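Local coordinates for protein pantothenate synthetase (Francisella tularensis subsp. tularensis, PDB 3N8H) that probably catalyses the ATP-dependent condensation of pantoate with beta-alanine to give pantothenate, by way of a pantoyl-adenylate intermediate, at residues A[23-28]-A[144-149]; A[99-104]-A[132-137]; A[113-118]-A[157-162]; A[199-204]-A[227-232]. All coordinates share one frame; numbering follows the deposited sequence.

Contact 1 (A[23-28]-A[144-149]); sequences QQKIGF and PNNLYL. With AMP (adenosine monophosphate), chain D.
Asn145 holds both backbone polar atoms of Ile26. Its OD1 accepts from Ile26 N at 2.7 Å, in the carbonyl plane and on a lone pair, while its own N gives a more bent bond (132° at the hydrogen) to Ile26 O. A chi1 of -62°, with CG anti to the carbonyl carbon, sets the amide oxygen of Asn145 facing Ile26 N. Ile26 O takes a second donor, Asn146 N, at 3.0 Å. Parallel pairing continues with Phe28 N to Asn146 O at 2.8 Å and Tyr148 N to Phe28 O at 3.2 Å. On one side of the sheet Phe28 CB rests on Pro144 CB at 3.5 Å. Phe28 also lies alongside Leu147, pointing the same way, with Phe28 CD1 3.7 Å from Leu147 CD1. On the other side, the Tyr148 ring edge passes Gly27 CA. Farther out, Leu138 and Thr142 of helix 127-142 cover Phe28; Glu49 and Asn50 bind Tyr148 OH, and Asn50 and Lys172 hold the Asn146 amide. Leu149 CA reaches O3' of AMP at 3.4 Å. Neighbouring parallel strands that deliver their C-terminal end to a nucleotide are characteristic of the Rossmann-like fold of the HUP clan.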
loop_
_atom_site.group_PDB
_atom_site.type_symbol
_atom_site.label_atom_id
_atom_site.label_comp_id
_atom_site.label_asym_id
_atom_site.label_seq_id
_atom_site.Cartn_x
_atom_site.Cartn_y
_atom_site.Cartn_z
ATOM N N GLN A 23 -17.093 8.010 20.517
ATOM C CA GLN A 23 -16.692 8.158 21.913
ATOM C C GLN A 23 -15.846 6.980 22.381
ATOM O O GLN A 23 -15.066 7.095 23.324
ATOM C CB GLN A 23 -17.936 8.263 22.798
ATOM C CG GLN A 23 -19.012 9.184 22.241
ATOM C CD GLN A 23 -18.478 10.566 21.935
ATOM O OE1 GLN A 23 -17.411 10.954 22.419
ATOM N NE2 GLN A 23 -19.215 11.322 21.128
ATOM N N GLN A 24 -16.014 5.845 21.713
ATOM C CA GLN A 24 -15.397 4.599 22.145
ATOM C C GLN A 24 -13.999 4.437 21.558
ATOM O O GLN A 24 -13.834 4.372 20.348
ATOM C CB GLN A 24 -16.292 3.408 21.775
ATOM C CG GLN A 24 -17.618 3.402 22.531
ATOM C CD GLN A 24 -18.487 2.209 22.191
ATOM O OE1 GLN A 24 -18.961 1.499 23.078
ATOM N NE2 GLN A 24 -18.696 1.978 20.899
ATOM N N LYS A 25 -13.001 4.407 22.434
ATOM C CA LYS A 25 -11.632 4.133 22.030
ATOM C C LYS A 25 -11.544 2.679 21.594
ATOM O O LYS A 25 -11.958 1.779 22.332
ATOM C CB LYS A 25 -10.668 4.371 23.188
ATOM C CG LYS A 25 -10.643 5.797 23.700
ATOM C CD LYS A 25 -9.208 6.320 23.778
ATOM C CE LYS A 25 -8.527 6.262 22.406
ATOM N NZ LYS A 25 -7.135 6.829 22.391
ATOM N N ILE A 26 -11.011 2.455 20.397
ATOM C CA ILE A 26 -10.860 1.106 19.864
ATOM C C ILE A 26 -9.400 0.668 19.909
ATOM O O ILE A 26 -8.515 1.343 19.363
ATOM C CB ILE A 26 -11.353 1.026 18.420
ATOM C CG1 ILE A 26 -12.748 1.641 18.303
ATOM C CG2 ILE A 26 -11.336 -0.427 17.932
ATOM C CD1 ILE A 26 -13.385 1.465 16.947
ATOM N N GLY A 27 -9.153 -0.459 20.564
ATOM C CA GLY A 27 -7.835 -1.078 20.558
ATOM C C GLY A 27 -7.791 -2.327 19.686
ATOM O O GLY A 27 -8.722 -3.136 19.678
ATOM N N PHE A 28 -6.706 -2.488 18.945
ATOM C CA PHE A 28 -6.624 -3.591 17.998
ATOM C C PHE A 28 -5.384 -4.445 18.241
ATOM O O PHE A 28 -4.272 -3.928 18.325
ATOM C CB PHE A 28 -6.624 -3.054 16.564
ATOM C CG PHE A 28 -6.410 -4.125 15.504
ATOM C CD1 PHE A 28 -5.594 -3.880 14.404
ATOM C CD2 PHE A 28 -7.014 -5.369 15.616
ATOM C CE1 PHE A 28 -5.391 -4.860 13.427
ATOM C CE2 PHE A 28 -6.826 -6.361 14.638
ATOM C CZ PHE A 28 -6.025 -6.104 13.547
ATOM N N PRO A 144 -8.641 1.289 13.963
ATOM C CA PRO A 144 -8.572 1.409 15.411
ATOM C C PRO A 144 -7.919 2.716 15.815
ATOM O O PRO A 144 -7.239 3.354 15.009
ATOM C CB PRO A 144 -7.663 0.235 15.807
ATOM C CG PRO A 144 -6.725 0.119 14.626
ATOM C CD PRO A 144 -7.578 0.421 13.423
ATOM N N ASN A 145 -8.110 3.082 17.077
ATOM C CA ASN A 145 -7.414 4.204 17.681
ATOM C C ASN A 145 -6.018 3.801 18.136
ATOM O O ASN A 145 -5.062 4.594 18.026
ATOM C CB ASN A 145 -8.201 4.715 18.886
ATOM C CG ASN A 145 -9.564 5.233 18.509
ATOM O OD1 ASN A 145 -10.594 4.630 18.843
ATOM N ND2 ASN A 145 -9.588 6.360 17.808
ATOM N N ASN A 146 -5.913 2.569 18.654
ATOM C CA ASN A 146 -4.668 2.062 19.224
ATOM C C ASN A 146 -4.277 0.679 18.719
ATOM O O ASN A 146 -5.086 -0.251 18.720
ATOM C CB ASN A 146 -4.737 2.026 20.749
ATOM C CG ASN A 146 -4.899 3.416 21.354
ATOM O OD1 ASN A 146 -4.068 4.298 21.156
ATOM N ND2 ASN A 146 -5.975 3.608 22.083
ATOM N N LEU A 147 -3.020 0.554 18.307
ATOM C CA LEU A 147 -2.490 -0.716 17.803
ATOM C C LEU A 147 -1.431 -1.256 18.767
ATOM O O LEU A 147 -0.503 -0.542 19.117
ATOM C CB LEU A 147 -1.843 -0.525 16.419
ATOM C CG LEU A 147 -1.235 -1.777 15.762
ATOM C CD1 LEU A 147 -2.286 -2.861 15.590
ATOM C CD2 LEU A 147 -0.533 -1.448 14.394
ATOM N N TYR A 148 -1.559 -2.523 19.158
ATOM C CA TYR A 148 -0.638 -3.142 20.131
ATOM C C TYR A 148 0.251 -4.187 19.448
ATOM O O TYR A 148 -0.250 -5.099 18.787
ATOM C CB TYR A 148 -1.431 -3.729 21.337
ATOM C CG TYR A 148 -2.178 -2.612 22.037
ATOM C CD1 TYR A 148 -1.632 -1.963 23.126
ATOM C CD2 TYR A 148 -3.363 -2.137 21.525
ATOM C CE1 TYR A 148 -2.274 -0.879 23.722
ATOM C CE2 TYR A 148 -4.013 -1.071 22.111
ATOM C CZ TYR A 148 -3.469 -0.440 23.199
ATOM O OH TYR A 148 -4.156 0.626 23.766
ATOM N N LEU A 149 1.570 -3.999 19.587
ATOM C CA LEU A 149 2.580 -4.818 18.933
ATOM C C LEU A 149 3.623 -5.247 19.962
ATOM O O LEU A 149 3.922 -4.496 20.898
ATOM C CB LEU A 149 3.283 -4.030 17.808
ATOM C CG LEU A 149 2.488 -3.485 16.611
ATOM C CD1 LEU A 149 3.408 -2.709 15.680
ATOM C CD2 LEU A 149 1.796 -4.626 15.854
HETATM P P AMP D . 2.206 -13.454 15.896
HETATM O O1P AMP D . 0.844 -14.049 16.241
HETATM O O2P AMP D . 3.406 -14.243 16.321
HETATM O O3P AMP D . 2.295 -12.975 14.492
HETATM O "O5'" AMP D . 2.305 -12.196 16.915
HETATM C "C5'" AMP D . 1.228 -11.279 17.112
HETATM C "C4'" AMP D . 1.676 -10.130 17.981
HETATM O "O4'" AMP D . 2.078 -10.654 19.287
HETATM C "C3'" AMP D . 2.881 -9.349 17.427
HETATM O "O3'" AMP D . 2.767 -7.962 17.787
HETATM C "C2'" AMP D . 4.043 -9.983 18.180
HETATM O "O2'" AMP D . 5.227 -9.206 18.266
HETATM C "C1'" AMP D . 3.411 -10.239 19.545
HETATM N N9 AMP D . 4.147 -11.240 20.326
HETATM C C8 AMP D . 4.516 -12.469 19.895
HETATM N N7 AMP D . 5.219 -13.121 20.863
HETATM C C5 AMP D . 5.327 -12.282 21.924
HETATM C C6 AMP D . 5.944 -12.350 23.266
HETATM N N6 AMP D . 6.605 -13.459 23.635
HETATM N N1 AMP D . 5.837 -11.291 24.089
HETATM C C2 AMP D . 5.188 -10.175 23.678
HETATM N N3 AMP D . 4.593 -10.041 22.473
HETATM C C4 AMP D . 4.623 -11.049 21.563
#

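Contact 2 (A[99-104]-A[132-137]); sequences DIYPDG and LTVVLK
At the dimer interface, Ile100 and Tyr101, where the short helix 97-100 gives way to a type I turn (Tyr101 to Gly104), meet Val134 and Lys137 on one flank of helix 127-142. The polar link is Lys137 NZ to Ile100 O at 2.8 Å, with the donor almost in line with the C=O bond. The lysine chain runs straight until its last torsion (chi4 -80°), where it turns the ammonium onto this carbonyl at the helix end. The second subunit shares the group: Asp166 of that subunit forms a salt bridge with Lys137 and Phe167 of that subunit a cation-pi contact, so the charge is probably well compensated in its buried place. Before the ammonium along the chain, Lys137 CD packs on Ile100 CG2 at 3.7 Å, and the lysine crosses the Tyr101 ring at about a right angle, Lys137 CE being 3.9 Å from Tyr101 CE1. Ile100 CG2 also covers one face of that ring, near the rim, and lies 4.1 Å from Val134 CG2. Val134 in turn touches Gln63, predicted to bind pantoate and beta-alanine. Asn60 and Thr62 hydrogen-bond to the tyrosine hydroxyl, whose oxygen, Tyr101 OH, sits 3.6 Å from Val134 CB.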
loop_
_atom_site.group_PDB
_atom_site.type_symbol
_atom_site.label_atom_id
_atom_site.label_comp_id
_atom_site.label_asym_id
_atom_site.label_seq_id
_atom_site.Cartn_x
_atom_site.Cartn_y
_atom_site.Cartn_z
ATOM N N ASP A 99 -11.568 -13.415 1.929
ATOM C CA ASP A 99 -11.990 -12.124 2.487
ATOM C C ASP A 99 -10.869 -11.084 2.297
ATOM O O ASP A 99 -11.106 -9.948 1.881
ATOM C CB ASP A 99 -12.293 -12.256 3.977
ATOM C CG ASP A 99 -13.545 -13.084 4.256
ATOM O OD1 ASP A 99 -13.612 -13.722 5.334
ATOM O OD2 ASP A 99 -14.445 -13.105 3.392
ATOM N N ILE A 100 -9.644 -11.483 2.609
ATOM C CA ILE A 100 -8.538 -10.531 2.672
ATOM C C ILE A 100 -7.913 -10.257 1.309
ATOM O O ILE A 100 -7.507 -9.117 1.004
ATOM C CB ILE A 100 -7.457 -10.974 3.701
ATOM C CG1 ILE A 100 -8.068 -11.053 5.100
ATOM C CG2 ILE A 100 -6.285 -9.991 3.712
ATOM C CD1 ILE A 100 -8.713 -9.745 5.571
ATOM N N TYR A 101 -7.834 -11.308 0.500
ATOM C CA TYR A 101 -7.284 -11.234 -0.848
ATOM C C TYR A 101 -8.319 -11.728 -1.836
ATOM O O TYR A 101 -8.208 -12.835 -2.343
ATOM C CB TYR A 101 -6.072 -12.137 -0.968
ATOM C CG TYR A 101 -4.966 -11.763 -0.031
ATOM C CD1 TYR A 101 -4.057 -10.746 -0.356
ATOM C CD2 TYR A 101 -4.829 -12.421 1.185
ATOM C CE1 TYR A 101 -3.042 -10.415 0.510
ATOM C CE2 TYR A 101 -3.819 -12.110 2.051
ATOM C CZ TYR A 101 -2.928 -11.110 1.721
ATOM O OH TYR A 101 -1.923 -10.820 2.613
ATOM N N PRO A 102 -9.335 -10.902 -2.113
ATOM C CA PRO A 102 -10.413 -11.287 -3.024
ATOM C C PRO A 102 -9.904 -11.752 -4.390
ATOM O O PRO A 102 -10.488 -12.665 -4.967
ATOM C CB PRO A 102 -11.244 -9.999 -3.162
ATOM C CG PRO A 102 -10.365 -8.889 -2.603
ATOM C CD PRO A 102 -9.540 -9.561 -1.542
ATOM N N ASP A 103 -8.827 -11.138 -4.892
ATOM C CA ASP A 103 -8.338 -11.399 -6.247
ATOM C C ASP A 103 -6.912 -11.949 -6.206
ATOM O O ASP A 103 -6.198 -11.950 -7.211
ATOM C CB ASP A 103 -8.364 -10.107 -7.086
ATOM C CG ASP A 103 -9.759 -9.512 -7.195
ATOM O OD1 ASP A 103 -10.670 -10.253 -7.630
ATOM O OD2 ASP A 103 -9.953 -8.314 -6.842
ATOM N N GLY A 104 -6.510 -12.423 -5.033
ATOM C CA GLY A 104 -5.153 -12.890 -4.821
ATOM C C GLY A 104 -4.237 -11.762 -4.388
ATOM O O GLY A 104 -4.687 -10.659 -4.087
ATOM N N LEU A 132 3.501 -6.331 5.754
ATOM C CA LEU A 132 3.070 -4.941 5.540
ATOM C C LEU A 132 1.764 -4.822 4.737
ATOM O O LEU A 132 0.934 -3.961 5.019
ATOM C CB LEU A 132 4.178 -4.166 4.828
ATOM C CG LEU A 132 5.366 -3.860 5.742
ATOM C CD1 LEU A 132 6.535 -3.263 4.941
ATOM C CD2 LEU A 132 4.916 -2.916 6.885
ATOM N N THR A 133 1.592 -5.677 3.731
ATOM C CA THR A 133 0.384 -5.661 2.911
ATOM C C THR A 133 -0.855 -6.078 3.740
ATOM O O THR A 133 -1.885 -5.394 3.741
ATOM C CB THR A 133 0.533 -6.593 1.676
ATOM O OG1 THR A 133 1.676 -6.182 0.897
ATOM C CG2 THR A 133 -0.713 -6.529 0.807
ATOM N N VAL A 134 -0.735 -7.181 4.464
ATOM C CA VAL A 134 -1.841 -7.640 5.306
ATOM C C VAL A 134 -2.077 -6.670 6.467
ATOM O O VAL A 134 -3.216 -6.419 6.835
ATOM C CB VAL A 134 -1.655 -9.104 5.807
ATOM C CG1 VAL A 134 -0.681 -9.180 6.979
ATOM C CG2 VAL A 134 -3.005 -9.672 6.227
ATOM N N VAL A 135 -1.017 -6.091 7.026
ATOM C CA VAL A 135 -1.211 -5.140 8.124
ATOM C C VAL A 135 -1.965 -3.882 7.638
ATOM O O VAL A 135 -2.944 -3.425 8.258
ATOM C CB VAL A 135 0.146 -4.781 8.823
ATOM C CG1 VAL A 135 -0.007 -3.573 9.747
ATOM C CG2 VAL A 135 0.652 -5.977 9.614
ATOM N N LEU A 136 -1.543 -3.363 6.490
ATOM C CA LEU A 136 -2.262 -2.252 5.861
ATOM C C LEU A 136 -3.751 -2.587 5.673
ATOM O O LEU A 136 -4.614 -1.777 5.985
ATOM C CB LEU A 136 -1.629 -1.873 4.512
ATOM C CG LEU A 136 -2.258 -0.636 3.848
ATOM C CD1 LEU A 136 -2.449 0.524 4.846
ATOM C CD2 LEU A 136 -1.442 -0.166 2.636
ATOM N N LYS A 137 -4.042 -3.770 5.146
ATOM C CA LYS A 137 -5.437 -4.193 4.957
ATOM C C LYS A 137 -6.227 -4.249 6.278
ATOM O O LYS A 137 -7.352 -3.746 6.381
ATOM C CB LYS A 137 -5.459 -5.565 4.266
ATOM C CG LYS A 137 -5.133 -5.508 2.767
ATOM C CD LYS A 137 -4.842 -6.933 2.231
ATOM C CE LYS A 137 -4.708 -6.926 0.692
ATOM N NZ LYS A 137 -6.039 -6.922 0.008
#

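Contact 3 (A[113-118]-A[157-162]); sequences LEIANI and VMLIKQ
Ala116 and Leu159 bring the two backbones nearest each other, with CA atoms 7.7 Å apart, a spacing that leaves room for side chains to meet between them. Segment 157-162 is regular alpha-helix, part of helix 154-166, which forms the crossover of a beta-alpha-beta unit between strands 146-150 and 172-176 of the parallel sheet. Segment 113-118 holds only a short, weakly bonded helix, with Ala116 N bonded to Leu113 O and Asn117 N to Glu114 O, each three residues back. The interface between them is wholly apolar. Ile115 points at the helix with both branches: with CG1 anti to the backbone N (chi1 -165°) and CG2 between N and the carbonyl carbon, the two part, CG1 to Met158, a selenomethionine here, and CG2 to Leu159. Ile115 CG1 is 3.8 Å from the selenium of Met158, and the bend at the end of that chain (chi3 56°) brings Met158 CE back to 4.0 Å from the same carbon. Met158 is itself exposed, whereas Leu159 is buried, with Phe128, Met131 and Leu132 of helix 127-142 packed on it. Gln155 adds polar attachment by giving its NE2 to Ile115 O and Ile118 O. Leu113 also packs on Leu106 of the second subunit, and Gln162 NE2 is hydrogen-bonded to Asp103 of the second subunit, placing the contact beside the dimer interface. A single methyl gathers the inner side: Leu159 CD2 lies 3.7 Å from Ile115 CG2, 4.1 Å from Leu113 CD1 and 4.3 Å from Ala116 CB.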
loop_
_atom_site.group_PDB
_atom_site.type_symbol
_atom_site.label_atom_id
_atom_site.label_comp_id
_atom_site.label_asym_id
_atom_site.label_seq_id
_atom_site.Cartn_x
_atom_site.Cartn_y
_atom_site.Cartn_z
ATOM N N LEU A 113 14.127 -0.064 2.035
ATOM C CA LEU A 113 14.898 0.640 3.049
ATOM C C LEU A 113 15.757 -0.314 3.861
ATOM O O LEU A 113 15.528 -1.519 3.866
ATOM C CB LEU A 113 14.012 1.479 3.976
ATOM C CG LEU A 113 12.589 1.111 4.450
ATOM C CD1 LEU A 113 12.172 -0.347 4.278
ATOM C CD2 LEU A 113 12.358 1.580 5.881
ATOM N N GLU A 114 16.739 0.241 4.563
ATOM C CA GLU A 114 17.761 -0.567 5.229
ATOM C C GLU A 114 17.236 -1.575 6.246
ATOM O O GLU A 114 17.569 -2.768 6.200
ATOM C CB GLU A 114 18.808 0.336 5.875
ATOM C CG GLU A 114 20.052 0.470 5.027
ATOM C CD GLU A 114 20.782 -0.855 4.865
ATOM O OE1 GLU A 114 20.664 -1.476 3.782
ATOM O OE2 GLU A 114 21.467 -1.277 5.826
ATOM N N ILE A 115 16.411 -1.097 7.159
ATOM C CA ILE A 115 15.892 -1.971 8.205
ATOM C C ILE A 115 15.200 -3.209 7.635
ATOM O O ILE A 115 15.101 -4.227 8.299
ATOM C CB ILE A 115 14.937 -1.225 9.150
ATOM C CG1 ILE A 115 14.703 -2.048 10.420
ATOM C CG2 ILE A 115 13.614 -0.913 8.446
ATOM C CD1 ILE A 115 15.981 -2.480 11.114
ATOM N N ALA A 116 14.730 -3.128 6.399
ATOM C CA ALA A 116 14.027 -4.260 5.797
ATOM C C ALA A 116 14.975 -5.235 5.129
ATOM O O ALA A 116 14.574 -6.344 4.780
ATOM C CB ALA A 116 13.007 -3.777 4.795
ATOM N N ASN A 117 16.224 -4.801 4.940
ATOM C CA ASN A 117 17.208 -5.539 4.166
ATOM C C ASN A 117 18.162 -6.368 5.011
ATOM O O ASN A 117 19.000 -7.095 4.471
ATOM C CB ASN A 117 18.053 -4.576 3.329
ATOM C CG ASN A 117 17.298 -3.997 2.167
ATOM O OD1 ASN A 117 16.330 -4.583 1.681
ATOM N ND2 ASN A 117 17.740 -2.840 1.700
ATOM N N ILE A 118 18.050 -6.240 6.324
ATOM C CA ILE A 118 18.939 -6.951 7.242
ATOM C C ILE A 118 18.170 -7.910 8.140
ATOM O O ILE A 118 16.929 -7.911 8.146
ATOM C CB ILE A 118 19.715 -5.961 8.128
ATOM C CG1 ILE A 118 18.737 -5.036 8.870
ATOM C CG2 ILE A 118 20.746 -5.147 7.268
ATOM C CD1 ILE A 118 19.353 -4.218 10.009
ATOM N N VAL A 157 7.835 -3.919 14.157
ATOM C CA VAL A 157 7.360 -2.679 14.792
ATOM C C VAL A 157 7.783 -1.429 14.011
ATOM O O VAL A 157 6.943 -0.575 13.690
ATOM C CB VAL A 157 7.869 -2.549 16.243
ATOM C CG1 VAL A 157 7.611 -1.142 16.763
ATOM C CG2 VAL A 157 7.202 -3.567 17.147
HETATM N N MSE A 158 9.084 -1.325 13.709
HETATM C CA MSE A 158 9.643 -0.171 12.994
HETATM C C MSE A 158 8.982 -0.006 11.636
HETATM O O MSE A 158 8.611 1.094 11.236
HETATM C CB MSE A 158 11.155 -0.336 12.811
HETATM C CG MSE A 158 11.938 -0.451 14.107
HETATM SE SE MSE A 158 13.877 -0.550 13.800
HETATM C CE MSE A 158 14.147 1.092 12.769
ATOM N N LEU A 159 8.825 -1.115 10.933
ATOM C CA LEU A 159 8.189 -1.107 9.633
ATOM C C LEU A 159 6.718 -0.685 9.735
ATOM O O LEU A 159 6.219 0.077 8.901
ATOM C CB LEU A 159 8.308 -2.497 8.983
ATOM C CG LEU A 159 9.692 -2.898 8.518
ATOM C CD1 LEU A 159 9.676 -4.306 7.933
ATOM C CD2 LEU A 159 10.184 -1.861 7.489
ATOM N N ILE A 160 6.018 -1.157 10.763
ATOM C CA ILE A 160 4.618 -0.786 10.870
ATOM C C ILE A 160 4.494 0.712 11.237
ATOM O O ILE A 160 3.551 1.383 10.820
ATOM C CB ILE A 160 3.843 -1.723 11.850
ATOM C CG1 ILE A 160 3.684 -3.124 11.235
ATOM C CG2 ILE A 160 2.467 -1.136 12.226
ATOM C CD1 ILE A 160 3.068 -4.130 12.229
ATOM N N LYS A 161 5.460 1.240 11.985
ATOM C CA LYS A 161 5.411 2.668 12.343
ATOM C C LYS A 161 5.607 3.472 11.070
ATOM O O LYS A 161 4.973 4.513 10.880
ATOM C CB LYS A 161 6.464 3.043 13.403
ATOM C CG LYS A 161 6.220 2.463 14.806
ATOM C CD LYS A 161 7.369 2.819 15.771
ATOM C CE LYS A 161 6.985 2.616 17.248
ATOM N NZ LYS A 161 8.180 2.840 18.162
ATOM N N GLN A 162 6.456 2.967 10.172
ATOM C CA GLN A 162 6.708 3.682 8.916
ATOM C C GLN A 162 5.460 3.610 8.011
ATOM O O GLN A 162 5.063 4.605 7.411
ATOM C CB GLN A 162 7.933 3.120 8.194
ATOM C CG GLN A 162 8.308 3.896 6.939
ATOM C CD GLN A 162 8.841 5.279 7.255
ATOM O OE1 GLN A 162 9.692 5.433 8.127
ATOM N NE2 GLN A 162 8.344 6.290 6.549
#

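Contact 4 (A[199-204]-A[227-232]); sequences IEIANK and TGAKLQ
Ile201 and Thr227 are the central pair, their side chains slanting across each other where helix 196-210 passes the turn leading into strand 230-237. The Ile201 CG2 methyl meets the threonine hydroxyl directly, 3.3 Å from Thr227 OG1, while CG1 of Ile201 lies 3.6 Å from Thr227 O. The residue is therefore spread over both oxygens of Thr227. The CG2 branch goes on to Ala229, Ile201 CG2 touching Ala229 CB at 4.0 Å, and Ile247 of strand 240-247 packs against both Ile201 and Ala229. One helical turn along, Lys204 lies by the other branch of the threonine, Lys204 CB being 4.2 Å from Thr227 CG2. Its bent chain (chi3 -67°) carries the amine past Thr227 O, with Lys204 NZ 4.1 Å away, too far for a bond; within the helix it has a long salt bridge to Glu200. Thr227 also packs on Ile205 and Ile208 of the same helix. The threonine hydroxyl is used within its own turn: Thr227 OG1 accepts from Ala229 N at 3.2 Å and 168°, an ST turn, and also pairs with Ile224 O of helix 217-225. A chi1 of 71° puts OG1 within reach of both Ala229 N and Ile224 O. Gly228, with positive phi, turns the chain between Thr227 and Ala229. Away from the AMP and proline sites, this surface contact packs residues 199-204 against the turn before edge strand 230-237; with the Thr227 hydroxyl taken up by Ala229 N and Ile224 O, these two segments meet by van der Waals packing, without a hydrogen bond to fix its direction.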
loop_
_atom_site.group_PDB
_atom_site.type_symbol
_atom_site.label_atom_id
_atom_site.label_comp_id
_atom_site.label_asym_id
_atom_site.label_seq_id
_atom_site.Cartn_x
_atom_site.Cartn_y
_atom_site.Cartn_z
ATOM N N ILE A 199 12.519 -28.511 23.544
ATOM C CA ILE A 199 12.316 -27.599 24.664
ATOM C C ILE A 199 13.573 -27.480 25.515
ATOM O O ILE A 199 13.894 -26.402 26.008
ATOM C CB ILE A 199 11.148 -28.083 25.574
ATOM C CG1 ILE A 199 9.813 -27.978 24.835
ATOM C CG2 ILE A 199 11.100 -27.274 26.854
ATOM C CD1 ILE A 199 9.457 -26.563 24.422
ATOM N N GLU A 200 14.284 -28.591 25.702
ATOM C CA GLU A 200 15.444 -28.585 26.587
ATOM C C GLU A 200 16.650 -27.935 25.892
ATOM O O GLU A 200 17.490 -27.285 26.522
ATOM C CB GLU A 200 15.783 -30.001 27.072
ATOM C CG GLU A 200 16.277 -30.948 25.976
ATOM C CD GLU A 200 17.221 -32.029 26.490
ATOM O OE1 GLU A 200 17.099 -33.190 26.037
ATOM O OE2 GLU A 200 18.087 -31.718 27.344
ATOM N N ILE A 201 16.727 -28.108 24.585
ATOM C CA ILE A 201 17.724 -27.393 23.805
ATOM C C ILE A 201 17.428 -25.896 23.881
ATOM O O ILE A 201 18.319 -25.092 24.115
ATOM C CB ILE A 201 17.693 -27.853 22.365
ATOM C CG1 ILE A 201 18.105 -29.334 22.309
ATOM C CG2 ILE A 201 18.600 -26.969 21.500
ATOM C CD1 ILE A 201 17.901 -29.941 20.931
ATOM N N ALA A 202 16.171 -25.522 23.685
ATOM C CA ALA A 202 15.819 -24.113 23.737
ATOM C C ALA A 202 16.264 -23.513 25.070
ATOM O O ALA A 202 16.887 -22.450 25.095
ATOM C CB ALA A 202 14.321 -23.916 23.507
ATOM N N ASN A 203 15.968 -24.200 26.176
ATOM C CA ASN A 203 16.360 -23.714 27.512
ATOM C C ASN A 203 17.882 -23.601 27.703
ATOM O O ASN A 203 18.366 -22.639 28.304
ATOM C CB ASN A 203 15.741 -24.571 28.627
ATOM C CG ASN A 203 14.213 -24.412 28.730
ATOM O OD1 ASN A 203 13.643 -23.355 28.409
ATOM N ND2 ASN A 203 13.552 -25.468 29.197
ATOM N N LYS A 204 18.632 -24.577 27.199
ATOM C CA LYS A 204 20.090 -24.503 27.203
ATOM C C LYS A 204 20.627 -23.278 26.452
ATOM O O LYS A 204 21.572 -22.643 26.896
ATOM C CB LYS A 204 20.721 -25.778 26.630
ATOM C CG LYS A 204 20.685 -26.971 27.572
ATOM C CD LYS A 204 21.336 -28.212 26.954
ATOM C CE LYS A 204 20.532 -28.734 25.767
ATOM N NZ LYS A 204 20.988 -30.076 25.324
ATOM N N THR A 227 24.440 -26.947 21.207
ATOM C CA THR A 227 23.283 -27.485 21.912
ATOM C C THR A 227 22.474 -28.351 20.972
ATOM O O THR A 227 21.572 -29.067 21.403
ATOM C CB THR A 227 22.349 -26.367 22.407
ATOM O OG1 THR A 227 21.691 -25.762 21.281
ATOM C CG2 THR A 227 23.144 -25.296 23.183
ATOM N N GLY A 228 22.768 -28.253 19.677
ATOM C CA GLY A 228 21.975 -28.943 18.672
ATOM C C GLY A 228 21.059 -28.035 17.888
ATOM O O GLY A 228 20.505 -28.433 16.866
ATOM N N ALA A 229 20.879 -26.811 18.377
ATOM C CA ALA A 229 20.202 -25.776 17.604
ATOM C C ALA A 229 21.095 -25.346 16.420
ATOM O O ALA A 229 22.298 -25.600 16.437
ATOM C CB ALA A 229 19.906 -24.591 18.501
ATOM N N LYS A 230 20.513 -24.711 15.402
ATOM C CA LYS A 230 21.308 -24.104 14.315
ATOM C C LYS A 230 21.067 -22.615 14.219
ATOM O O LYS A 230 19.982 -22.153 13.858
ATOM C CB LYS A 230 21.060 -24.762 12.951
ATOM C CG LYS A 230 21.893 -26.033 12.742
ATOM C CD LYS A 230 21.236 -27.021 11.787
ATOM C CE LYS A 230 22.083 -28.290 11.651
ATOM N NZ LYS A 230 21.266 -29.539 11.684
ATOM N N LEU A 231 22.098 -21.867 14.561
ATOM C CA LEU A 231 21.997 -20.424 14.587
ATOM C C LEU A 231 21.866 -19.900 13.140
ATOM O O LEU A 231 22.622 -20.287 12.261
ATOM C CB LEU A 231 23.219 -19.862 15.322
ATOM C CG LEU A 231 23.268 -18.440 15.888
ATOM C CD1 LEU A 231 23.440 -17.440 14.769
ATOM C CD2 LEU A 231 22.047 -18.111 16.745
ATOM N N GLN A 232 20.857 -19.070 12.896
ATOM C CA GLN A 232 20.711 -18.356 11.622
ATOM C C GLN A 232 21.573 -17.098 11.594
ATOM O O GLN A 232 22.380 -16.886 10.673
ATOM C CB GLN A 232 19.239 -17.979 11.384
ATOM C CG GLN A 232 18.321 -19.155 11.126
ATOM C CD GLN A 232 17.986 -19.327 9.645
ATOM O OE1 GLN A 232 17.149 -18.595 9.101
ATOM N NE2 GLN A 232 18.631 -20.307 8.989
#

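Overall arrangement
From the N terminus, strand 26-31 is met again by residues 144-149 only after 115 intervening residues, so contact 1 closes a long loop through the parallel sheet. Contact 2 lies wholly within that loop, tying 99-104 to helix 127-142, which leads on to strand 146-150. Contact 3 opens at 113-118 and closes only at 157-162, crossing both. Its helix 154-166 packs on both neighbours: Ile160 touches Leu147 and Leu149 of contact 1 and Val135 of contact 2. Contacts 2 and 3 both reach the second subunit. Contact 4 follows in series, joining helix 196-210 to the turn before the antiparallel sheet, its centre about 37 Å from that of contact 1.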